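PDB 3VU1: putative uncharacterized protein PH0242 from Pyrococcus horikoshii, which is the C-terminal globular domain of an archaeal AglB, a member of the oligosaccharyltransferase family, and carries a bound calcium ion. Local coordinates for residues 252-266 with 277-290. Sequence-based numbering, arbitrary orientation.
Sequences PFAIYKIEDFINGTW and HTLRLYISAFGRDI. With CA (calcium ion), chain C.
Glu-259 offers a single oxygen, OE2, to two donors on the facing strand, and they reach it from opposite faces of its carboxylate. Arg-280 NH1 arrives on the syn side of Glu-259 OE2 at 2.7 Å as a salt bridge, while Tyr-282 OH donates to the same Glu-259 OE2 at 2.8 Å from well above the plane. A bend at chi3 (-90°) turns the guanidinium of Arg-280 back over the indole of Trp-266, with Arg-280 CZ 3.9 Å from the centroid of the Trp-266 five-membered ring, a cation-pi contact. Phe-261 covers the other face of that indole. Along the same face of the sheet, Lys-257 lays its CD over the centre of the Tyr-282 ring. Tyr-282 in turn aims an edge at the face of Tyr-256 in an offset edge-to-face arrangement, planes 69° apart, and Tyr-282 CB makes a CH-pi contact 3.8 Å from the Tyr-256 ring centroid.

The backbones form an antiparallel pair inside a four-stranded sheet of the Peripheral 1 region, with strand 265-268 beyond one partner and 325-331 beyond the other. A beta bulge interrupts the register: Tyr-256 N donates to Tyr-282 O, whereas Tyr-282 N goes to Lys-257 O, so Tyr-256 and Lys-257 together face one residue.

Ile-255, Ile-258, Leu-279, Leu-281 and Ile-283 fill the other face, where Ile-255 and Ile-283 meet Met-483 of strand 464-487. Asp-260 ends this row: both its oxygens accept from His-277 ND1, OD1 at 2.9 Å and, through a more bent bond, OD2 at 2.8 Å, nearly in the imidazole plane. His-277 NE2 is hydrogen-bonded to Ser-273 O.

At the far end, the Phe-253 ring touches Ile-290 CG1 through CD2 (3.6 Å) and meets Ala-285 CB at its edge. Ala-285 O binds the calcium ion at 2.3 Å, alongside Glu-76, His-319 and Glu-322.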
ATOM      1  N   PRO A 252       3.841  -7.188  -2.042  1.00 32.55           N
ATOM      2  CA  PRO A 252       2.688  -7.367  -2.951  1.00 31.67           C
ATOM      3  C   PRO A 252       2.053  -8.770  -2.819  1.00 31.70           C
ATOM      4  O   PRO A 252       0.826  -8.902  -2.934  1.00 31.81           O
ATOM      5  CB  PRO A 252       3.274  -7.131  -4.348  1.00 31.13           C
ATOM      6  CG  PRO A 252       4.766  -7.290  -4.196  1.00 33.78           C
ATOM      7  CD  PRO A 252       5.118  -6.984  -2.757  1.00 31.91           C
ATOM      8  N   PHE A 253       2.866  -9.791  -2.555  1.00 29.76           N
ATOM      9  CA  PHE A 253       2.339 -11.154  -2.316  1.00 31.77           C
ATOM     10  C   PHE A 253       2.662 -11.642  -0.907  1.00 31.70           C
ATOM     11  O   PHE A 253       3.803 -11.883  -0.556  1.00 30.50           O
ATOM     12  CB  PHE A 253       2.849 -12.134  -3.380  1.00 29.35           C
ATOM     13  CG  PHE A 253       2.694 -11.609  -4.763  1.00 29.61           C
ATOM     14  CD1 PHE A 253       3.810 -11.182  -5.493  1.00 29.77           C
ATOM     15  CD2 PHE A 253       1.422 -11.467  -5.325  1.00 28.00           C
ATOM     16  CE1 PHE A 253       3.660 -10.664  -6.780  1.00 29.08           C
ATOM     17  CE2 PHE A 253       1.269 -10.930  -6.593  1.00 27.54           C
ATOM     18  CZ  PHE A 253       2.393 -10.526  -7.320  1.00 27.24           C
ATOM     19  N   ALA A 254       1.634 -11.775  -0.097  1.00 32.69           N
ATOM     20  CA  ALA A 254       1.849 -12.066   1.301  1.00 34.49           C
ATOM     21  C   ALA A 254       0.892 -13.144   1.824  1.00 36.26           C
ATOM     22  O   ALA A 254      -0.172 -13.426   1.222  1.00 33.58           O
ATOM     23  CB  ALA A 254       1.703 -10.803   2.120  1.00 33.46           C
ATOM     24  N   ILE A 255       1.293 -13.728   2.951  1.00 33.97           N
ATOM     25  CA  ILE A 255       0.493 -14.715   3.642  1.00 31.84           C
ATOM     26  C   ILE A 255      -0.019 -14.053   4.910  1.00 31.48           C
ATOM     27  O   ILE A 255       0.771 -13.580   5.724  1.00 29.73           O
ATOM     28  CB  ILE A 255       1.334 -15.969   3.979  1.00 30.01           C
ATOM     29  CG1 ILE A 255       1.652 -16.717   2.693  1.00 27.79           C
ATOM     30  CG2 ILE A 255       0.607 -16.831   5.004  1.00 30.25           C
ATOM     31  CD1 ILE A 255       2.687 -17.809   2.832  1.00 28.58           C
ATOM     32  N   TYR A 256      -1.337 -14.024   5.071  1.00 30.78           N
ATOM     33  CA  TYR A 256      -1.906 -13.404   6.244  1.00 32.25           C
ATOM     34  C   TYR A 256      -2.296 -14.342   7.380  1.00 33.50           C
ATOM     35  O   TYR A 256      -2.703 -13.869   8.437  1.00 35.68           O
ATOM     36  CB  TYR A 256      -3.085 -12.500   5.876  1.00 32.77           C
ATOM     37  CG  TYR A 256      -4.307 -13.154   5.280  1.00 33.01           C
ATOM     38  CD1 TYR A 256      -5.442 -13.385   6.057  1.00 34.14           C
ATOM     39  CD2 TYR A 256      -4.350 -13.512   3.930  1.00 33.78           C
ATOM     40  CE1 TYR A 256      -6.582 -13.957   5.509  1.00 33.36           C
ATOM     41  CE2 TYR A 256      -5.485 -14.088   3.371  1.00 32.51           C
ATOM     42  CZ  TYR A 256      -6.596 -14.288   4.164  1.00 33.67           C
ATOM     43  OH  TYR A 256      -7.717 -14.853   3.632  1.00 35.37           O
ATOM     44  N   LYS A 257      -2.179 -15.650   7.166  1.00 35.25           N
ATOM     45  CA  LYS A 257      -2.651 -16.662   8.125  1.00 35.77           C
ATOM     46  C   LYS A 257      -2.079 -17.974   7.643  1.00 36.54           C
ATOM     47  O   LYS A 257      -2.126 -18.265   6.437  1.00 38.76           O
ATOM     48  CB  LYS A 257      -4.174 -16.714   8.108  1.00 39.92           C
ATOM     49  CG  LYS A 257      -4.867 -17.546   9.177  1.00 43.72           C
ATOM     50  CD  LYS A 257      -6.345 -17.636   8.801  1.00 48.40           C
ATOM     51  CE  LYS A 257      -7.241 -18.157   9.907  1.00 55.23           C
ATOM     52  NZ  LYS A 257      -7.907 -17.066  10.673  1.00 62.70           N
ATOM     53  N   ILE A 258      -1.463 -18.718   8.552  1.00 33.01           N
ATOM     54  CA  ILE A 258      -0.992 -20.071   8.268  1.00 31.97           C
ATOM     55  C   ILE A 258      -1.728 -21.047   9.206  1.00 35.56           C
ATOM     56  O   ILE A 258      -1.900 -20.755  10.416  1.00 34.57           O
ATOM     57  CB  ILE A 258       0.496 -20.212   8.559  1.00 30.43           C
ATOM     58  CG1 ILE A 258       1.307 -19.198   7.761  1.00 29.58           C
ATOM     59  CG2 ILE A 258       0.960 -21.647   8.306  1.00 31.86           C
ATOM     60  CD1 ILE A 258       2.812 -19.422   7.850  1.00 27.59           C
ATOM     61  N   GLU A 259      -2.169 -22.190   8.669  1.00 35.79           N
ATOM     62  CA  GLU A 259      -2.694 -23.269   9.537  1.00 38.52           C
ATOM     63  C   GLU A 259      -1.850 -24.535   9.446  1.00 37.35           C
ATOM     64  O   GLU A 259      -1.429 -24.934   8.375  1.00 38.01           O
ATOM     65  CB  GLU A 259      -4.154 -23.580   9.240  1.00 38.25           C
ATOM     66  CG  GLU A 259      -5.140 -22.610   9.849  1.00 39.79           C
ATOM     67  CD  GLU A 259      -6.532 -22.721   9.232  1.00 46.52           C
ATOM     68  OE1 GLU A 259      -7.511 -22.428   9.944  1.00 53.00           O
ATOM     69  OE2 GLU A 259      -6.676 -23.111   8.046  1.00 47.32           O
ATOM     70  N   ASP A 260      -1.550 -25.132  10.589  1.00 40.49           N
ATOM     71  CA  ASP A 260      -0.795 -26.401  10.631  1.00 40.25           C
ATOM     72  C   ASP A 260      -1.842 -27.508  10.812  1.00 37.65           C
ATOM     73  O   ASP A 260      -2.781 -27.348  11.624  1.00 34.85           O
ATOM     74  CB  ASP A 260       0.166 -26.380  11.824  1.00 40.91           C
ATOM     75  CG  ASP A 260       1.327 -27.344  11.689  1.00 44.02           C
ATOM     76  OD1 ASP A 260       1.466 -27.983  10.619  1.00 48.74           O
ATOM     77  OD2 ASP A 260       2.134 -27.441  12.663  1.00 44.75           O
ATOM     78  N   PHE A 261      -1.725 -28.589  10.047  1.00 33.34           N
ATOM     79  CA  PHE A 261      -2.612 -29.712  10.255  1.00 38.39           C
ATOM     80  C   PHE A 261      -2.088 -30.629  11.379  1.00 38.04           C
ATOM     81  O   PHE A 261      -1.166 -31.385  11.168  1.00 38.97           O
ATOM     82  CB  PHE A 261      -2.844 -30.483   8.946  1.00 40.92           C
ATOM     83  CG  PHE A 261      -4.037 -31.406   9.007  1.00 46.29           C
ATOM     84  CD1 PHE A 261      -3.877 -32.796   8.883  1.00 44.73           C
ATOM     85  CD2 PHE A 261      -5.332 -30.887   9.242  1.00 47.29           C
ATOM     86  CE1 PHE A 261      -4.984 -33.635   8.937  1.00 44.16           C
ATOM     87  CE2 PHE A 261      -6.435 -31.736   9.315  1.00 45.93           C
ATOM     88  CZ  PHE A 261      -6.257 -33.108   9.162  1.00 43.60           C
ATOM     89  N   ILE A 262      -2.666 -30.539  12.570  1.00 38.40           N
ATOM     90  CA  ILE A 262      -2.067 -31.128  13.786  1.00 38.51           C
ATOM     91  C   ILE A 262      -3.011 -32.176  14.377  1.00 40.91           C
ATOM     92  O   ILE A 262      -4.155 -31.850  14.769  1.00 39.23           O
ATOM     93  CB  ILE A 262      -1.773 -30.036  14.854  1.00 38.01           C
ATOM     94  CG1 ILE A 262      -0.778 -28.991  14.298  1.00 39.18           C
ATOM     95  CG2 ILE A 262      -1.315 -30.638  16.188  1.00 33.05           C
ATOM     96  CD1 ILE A 262      -0.692 -27.704  15.115  1.00 37.35           C
ATOM     97  N   ASN A 263      -2.537 -33.428  14.429  1.00 40.48           N
ATOM     98  CA  ASN A 263      -3.290 -34.498  15.058  1.00 41.85           C
ATOM     99  C   ASN A 263      -4.731 -34.451  14.590  1.00 44.22           C
ATOM    100  O   ASN A 263      -5.648 -34.590  15.397  1.00 45.35           O
ATOM    101  CB  ASN A 263      -3.221 -34.392  16.592  1.00 40.84           C
ATOM    102  CG  ASN A 263      -1.827 -34.704  17.137  1.00 43.36           C
ATOM    103  OD1 ASN A 263      -1.091 -35.545  16.587  1.00 44.33           O
ATOM    104  ND2 ASN A 263      -1.455 -34.031  18.225  1.00 41.32           N
ATOM    105  N   GLY A 264      -4.911 -34.201  13.292  1.00 43.56           N
ATOM    106  CA  GLY A 264      -6.205 -34.329  12.649  1.00 44.83           C
ATOM    107  C   GLY A 264      -7.083 -33.095  12.503  1.00 48.54           C
ATOM    108  O   GLY A 264      -8.076 -33.141  11.774  1.00 50.30           O
ATOM    109  N   THR A 265      -6.773 -32.011  13.214  1.00 46.98           N
ATOM    110  CA  THR A 265      -7.423 -30.731  12.909  1.00 51.56           C
ATOM    111  C   THR A 265      -6.468 -29.552  12.588  1.00 53.26           C
ATOM    112  O   THR A 265      -5.357 -29.461  13.142  1.00 52.47           O
ATOM    113  CB  THR A 265      -8.459 -30.326  13.975  1.00 54.92           C
ATOM    114  OG1 THR A 265      -7.808 -30.135  15.231  1.00 54.78           O
ATOM    115  CG2 THR A 265      -9.582 -31.394  14.095  1.00 59.50           C
ATOM    116  N   TRP A 266      -6.919 -28.675  11.679  1.00 51.59           N
ATOM    117  CA  TRP A 266      -6.261 -27.381  11.352  1.00 45.23           C
ATOM    118  C   TRP A 266      -6.199 -26.427  12.493  1.00 42.94           C
ATOM    119  O   TRP A 266      -7.219 -26.108  13.101  1.00 41.84           O
ATOM    120  CB  TRP A 266      -7.019 -26.680  10.251  1.00 41.08           C
ATOM    121  CG  TRP A 266      -6.884 -27.393   8.945  1.00 39.53           C
ATOM    122  CD1 TRP A 266      -7.860 -28.123   8.271  1.00 36.20           C
ATOM    123  CD2 TRP A 266      -5.668 -27.497   8.113  1.00 35.82           C
ATOM    124  NE1 TRP A 266      -7.343 -28.646   7.103  1.00 38.43           N
ATOM    125  CE2 TRP A 266      -6.042 -28.295   6.944  1.00 35.48           C
ATOM    126  CE3 TRP A 266      -4.372 -27.016   8.216  1.00 34.60           C
ATOM    127  CZ2 TRP A 266      -5.139 -28.584   5.937  1.00 35.45           C
ATOM    128  CZ3 TRP A 266      -3.459 -27.328   7.198  1.00 33.20           C
ATOM    129  CH2 TRP A 266      -3.833 -28.088   6.087  1.00 34.55           C
ATOM    130  N   HIS A 277       5.377 -30.821   8.049  1.00 35.20           N
ATOM    131  CA  HIS A 277       4.142 -30.120   8.288  1.00 34.72           C
ATOM    132  C   HIS A 277       3.268 -30.168   7.075  1.00 34.72           C
ATOM    133  O   HIS A 277       3.740 -30.242   5.930  1.00 37.00           O
ATOM    134  CB  HIS A 277       4.419 -28.654   8.608  1.00 35.96           C
ATOM    135  CG  HIS A 277       5.088 -28.412   9.937  1.00 33.90           C
ATOM    136  ND1 HIS A 277       4.376 -28.136  11.069  1.00 33.90           N
ATOM    137  CD2 HIS A 277       6.449 -28.338  10.287  1.00 32.31           C
ATOM    138  CE1 HIS A 277       5.240 -27.900  12.099  1.00 35.45           C
ATOM    139  NE2 HIS A 277       6.508 -28.026  11.619  1.00 36.81           N
ATOM    140  N   THR A 278       1.972 -30.105   7.304  1.00 33.88           N
ATOM    141  CA  THR A 278       1.062 -29.819   6.235  1.00 34.10           C
ATOM    142  C   THR A 278       0.437 -28.488   6.588  1.00 36.60           C
ATOM    143  O   THR A 278      -0.154 -28.328   7.663  1.00 42.77           O
ATOM    144  CB  THR A 278       0.034 -30.941   6.052  1.00 33.52           C
ATOM    145  OG1 THR A 278       0.697 -32.039   5.432  1.00 35.18           O
ATOM    146  CG2 THR A 278      -1.102 -30.520   5.130  1.00 34.25           C
ATOM    147  N   LEU A 279       0.596 -27.526   5.690  1.00 36.88           N
ATOM    148  CA  LEU A 279       0.240 -26.142   5.970  1.00 35.00           C
ATOM    149  C   LEU A 279      -0.792 -25.656   4.977  1.00 35.64           C
ATOM    150  O   LEU A 279      -0.768 -26.035   3.788  1.00 39.52           O
ATOM    151  CB  LEU A 279       1.489 -25.261   5.894  1.00 33.89           C
ATOM    152  CG  LEU A 279       2.686 -25.615   6.774  1.00 33.97           C
ATOM    153  CD1 LEU A 279       3.863 -24.732   6.400  1.00 31.80           C
ATOM    154  CD2 LEU A 279       2.338 -25.459   8.252  1.00 32.97           C
ATOM    155  N   ARG A 280      -1.711 -24.837   5.471  1.00 33.95           N
ATOM    156  CA  ARG A 280      -2.624 -24.117   4.631  1.00 35.32           C
ATOM    157  C   ARG A 280      -2.209 -22.655   4.680  1.00 36.39           C
ATOM    158  O   ARG A 280      -2.280 -22.033   5.753  1.00 39.65           O
ATOM    159  CB  ARG A 280      -4.071 -24.288   5.099  1.00 36.34           C
ATOM    160  CG  ARG A 280      -5.079 -23.862   4.028  1.00 40.66           C
ATOM    161  CD  ARG A 280      -6.471 -23.674   4.593  1.00 42.77           C
ATOM    162  NE  ARG A 280      -7.245 -24.908   4.532  1.00 47.94           N
ATOM    163  CZ  ARG A 280      -8.111 -25.300   5.466  1.00 49.27           C
ATOM    164  NH1 ARG A 280      -8.336 -24.594   6.574  1.00 46.55           N
ATOM    165  NH2 ARG A 280      -8.752 -26.428   5.294  1.00 51.42           N
ATOM    166  N   LEU A 281      -1.745 -22.128   3.539  1.00 33.28           N
ATOM    167  CA  LEU A 281      -1.335 -20.721   3.407  1.00 32.10           C
ATOM    168  C   LEU A 281      -2.434 -19.815   2.820  1.00 32.98           C
ATOM    169  O   LEU A 281      -2.934 -20.028   1.697  1.00 34.06           O
ATOM    170  CB  LEU A 281      -0.061 -20.658   2.579  1.00 31.11           C
ATOM    171  CG  LEU A 281       0.907 -21.796   2.947  1.00 31.94           C
ATOM    172  CD1 LEU A 281       2.113 -21.796   2.027  1.00 30.75           C
ATOM    173  CD2 LEU A 281       1.371 -21.732   4.398  1.00 30.00           C
ATOM    174  N   TYR A 282      -2.837 -18.821   3.592  1.00 34.75           N
ATOM    175  CA  TYR A 282      -3.862 -17.875   3.148  1.00 37.40           C
ATOM    176  C   TYR A 282      -3.161 -16.676   2.529  1.00 37.86           C
ATOM    177  O   TYR A 282      -2.455 -15.933   3.205  1.00 40.17           O
ATOM    178  CB  TYR A 282      -4.728 -17.425   4.310  1.00 40.68           C
ATOM    179  CG  TYR A 282      -5.645 -18.486   4.847  1.00 47.57           C
ATOM    180  CD1 TYR A 282      -5.143 -19.538   5.633  1.00 51.03           C
ATOM    181  CD2 TYR A 282      -7.027 -18.440   4.596  1.00 49.22           C
ATOM    182  CE1 TYR A 282      -5.984 -20.514   6.140  1.00 53.24           C
ATOM    183  CE2 TYR A 282      -7.882 -19.415   5.105  1.00 51.61           C
ATOM    184  CZ  TYR A 282      -7.354 -20.445   5.872  1.00 55.36           C
ATOM    185  OH  TYR A 282      -8.173 -21.412   6.390  1.00 60.20           O
ATOM    186  N   ILE A 283      -3.356 -16.505   1.232  1.00 38.12           N
ATOM    187  CA  ILE A 283      -2.565 -15.570   0.452  1.00 35.80           C
ATOM    188  C   ILE A 283      -3.322 -14.281   0.162  1.00 35.77           C
ATOM    189  O   ILE A 283      -4.497 -14.296  -0.227  1.00 36.96           O
ATOM    190  CB  ILE A 283      -2.077 -16.241  -0.837  1.00 34.74           C
ATOM    191  CG1 ILE A 283      -0.988 -17.253  -0.449  1.00 36.03           C
ATOM    192  CG2 ILE A 283      -1.599 -15.201  -1.844  1.00 32.65           C
ATOM    193  CD1 ILE A 283      -0.372 -18.050  -1.584  1.00 35.09           C
ATOM    194  N   SER A 284      -2.651 -13.163   0.385  1.00 34.12           N
ATOM    195  CA  SER A 284      -3.162 -11.878  -0.056  1.00 32.14           C
ATOM    196  C   SER A 284      -2.299 -11.328  -1.190  1.00 30.01           C
ATOM    197  O   SER A 284      -1.112 -11.089  -1.000  1.00 32.09           O
ATOM    198  CB  SER A 284      -3.208 -10.916   1.117  1.00 32.51           C
ATOM    199  OG  SER A 284      -3.475  -9.621   0.652  1.00 34.73           O
ATOM    200  N   ALA A 285      -2.878 -11.188  -2.381  1.00 28.25           N
ATOM    201  CA  ALA A 285      -2.167 -10.586  -3.520  1.00 27.63           C
ATOM    202  C   ALA A 285      -2.690  -9.176  -3.771  1.00 28.37           C
ATOM    203  O   ALA A 285      -3.894  -8.976  -4.051  1.00 28.05           O
ATOM    204  CB  ALA A 285      -2.288 -11.442  -4.774  1.00 26.11           C
ATOM    205  N   PHE A 286      -1.791  -8.203  -3.660  1.00 27.42           N
ATOM    206  CA  PHE A 286      -2.201  -6.806  -3.665  1.00 29.96           C
ATOM    207  C   PHE A 286      -1.944  -6.025  -4.977  1.00 32.18           C
ATOM    208  O   PHE A 286      -0.823  -5.586  -5.267  1.00 34.38           O
ATOM    209  CB  PHE A 286      -1.575  -6.046  -2.477  1.00 29.29           C
ATOM    210  CG  PHE A 286      -2.212  -4.708  -2.246  1.00 28.51           C
ATOM    211  CD1 PHE A 286      -3.327  -4.592  -1.417  1.00 25.71           C
ATOM    212  CD2 PHE A 286      -1.738  -3.573  -2.919  1.00 26.46           C
ATOM    213  CE1 PHE A 286      -3.926  -3.364  -1.224  1.00 27.04           C
ATOM    214  CE2 PHE A 286      -2.345  -2.351  -2.742  1.00 25.47           C
ATOM    215  CZ  PHE A 286      -3.438  -2.246  -1.890  1.00 27.40           C
ATOM    216  N   GLY A 287      -2.992  -5.810  -5.753  1.00 34.48           N
ATOM    217  CA  GLY A 287      -2.850  -5.010  -6.958  1.00 34.66           C
ATOM    218  C   GLY A 287      -2.417  -5.726  -8.222  1.00 35.75           C
ATOM    219  O   GLY A 287      -2.713  -5.246  -9.313  1.00 41.12           O
ATOM    220  N   ARG A 288      -1.691  -6.833  -8.106  1.00 34.30           N
ATOM    221  CA  ARG A 288      -1.383  -7.648  -9.286  1.00 34.21           C
ATOM    222  C   ARG A 288      -1.566  -9.154  -9.075  1.00 37.49           C
ATOM    223  O   ARG A 288      -1.404  -9.671  -7.963  1.00 39.29           O
ATOM    224  CB  ARG A 288       0.003  -7.323  -9.872  1.00 30.81           C
ATOM    225  CG  ARG A 288       1.175  -7.753  -9.027  1.00 32.68           C
ATOM    226  CD  ARG A 288       2.506  -7.661  -9.768  1.00 32.35           C
ATOM    227  NE  ARG A 288       2.619  -6.380 -10.462  1.00 34.89           N
ATOM    228  CZ  ARG A 288       3.431  -6.123 -11.492  1.00 32.09           C
ATOM    229  NH1 ARG A 288       4.252  -7.058 -11.965  1.00 32.07           N
ATOM    230  NH2 ARG A 288       3.413  -4.920 -12.048  1.00 27.43           N
ATOM    231  N   ASP A 289      -1.896  -9.859 -10.154  1.00 39.81           N
ATOM    232  CA  ASP A 289      -2.063 -11.311 -10.098  1.00 38.65           C
ATOM    233  C   ASP A 289      -0.781 -12.077  -9.794  1.00 36.93           C
ATOM    234  O   ASP A 289       0.331 -11.606 -10.102  1.00 34.97           O
ATOM    235  CB  ASP A 289      -2.653 -11.819 -11.415  1.00 38.03           C
ATOM    236  CG  ASP A 289      -4.044 -11.275 -11.679  1.00 38.98           C
ATOM    237  OD1 ASP A 289      -4.833 -11.019 -10.735  1.00 39.07           O
ATOM    238  OD2 ASP A 289      -4.346 -11.098 -12.860  1.00 42.74           O
ATOM    239  N   ILE A 290      -0.938 -13.263  -9.202  1.00 36.21           N
ATOM    240  CA  ILE A 290       0.135 -14.277  -9.217  1.00 37.72           C
ATOM    241  C   ILE A 290       0.055 -15.011 -10.570  1.00 37.98           C
ATOM    242  O   ILE A 290      -1.038 -15.419 -10.957  1.00 39.84           O
ATOM    243  CB  ILE A 290      -0.036 -15.261  -8.048  1.00 37.94           C
ATOM    244  CG1 ILE A 290       0.039 -14.493  -6.725  1.00 38.78           C
ATOM    245  CG2 ILE A 290       1.036 -16.337  -8.087  1.00 36.19           C
ATOM    246  CD1 ILE A 290      -0.649 -15.163  -5.562  1.00 39.65           C
TER
HETATM  247 CA    CA C1001      -5.995  -8.738  -3.109  1.00 49.75          CA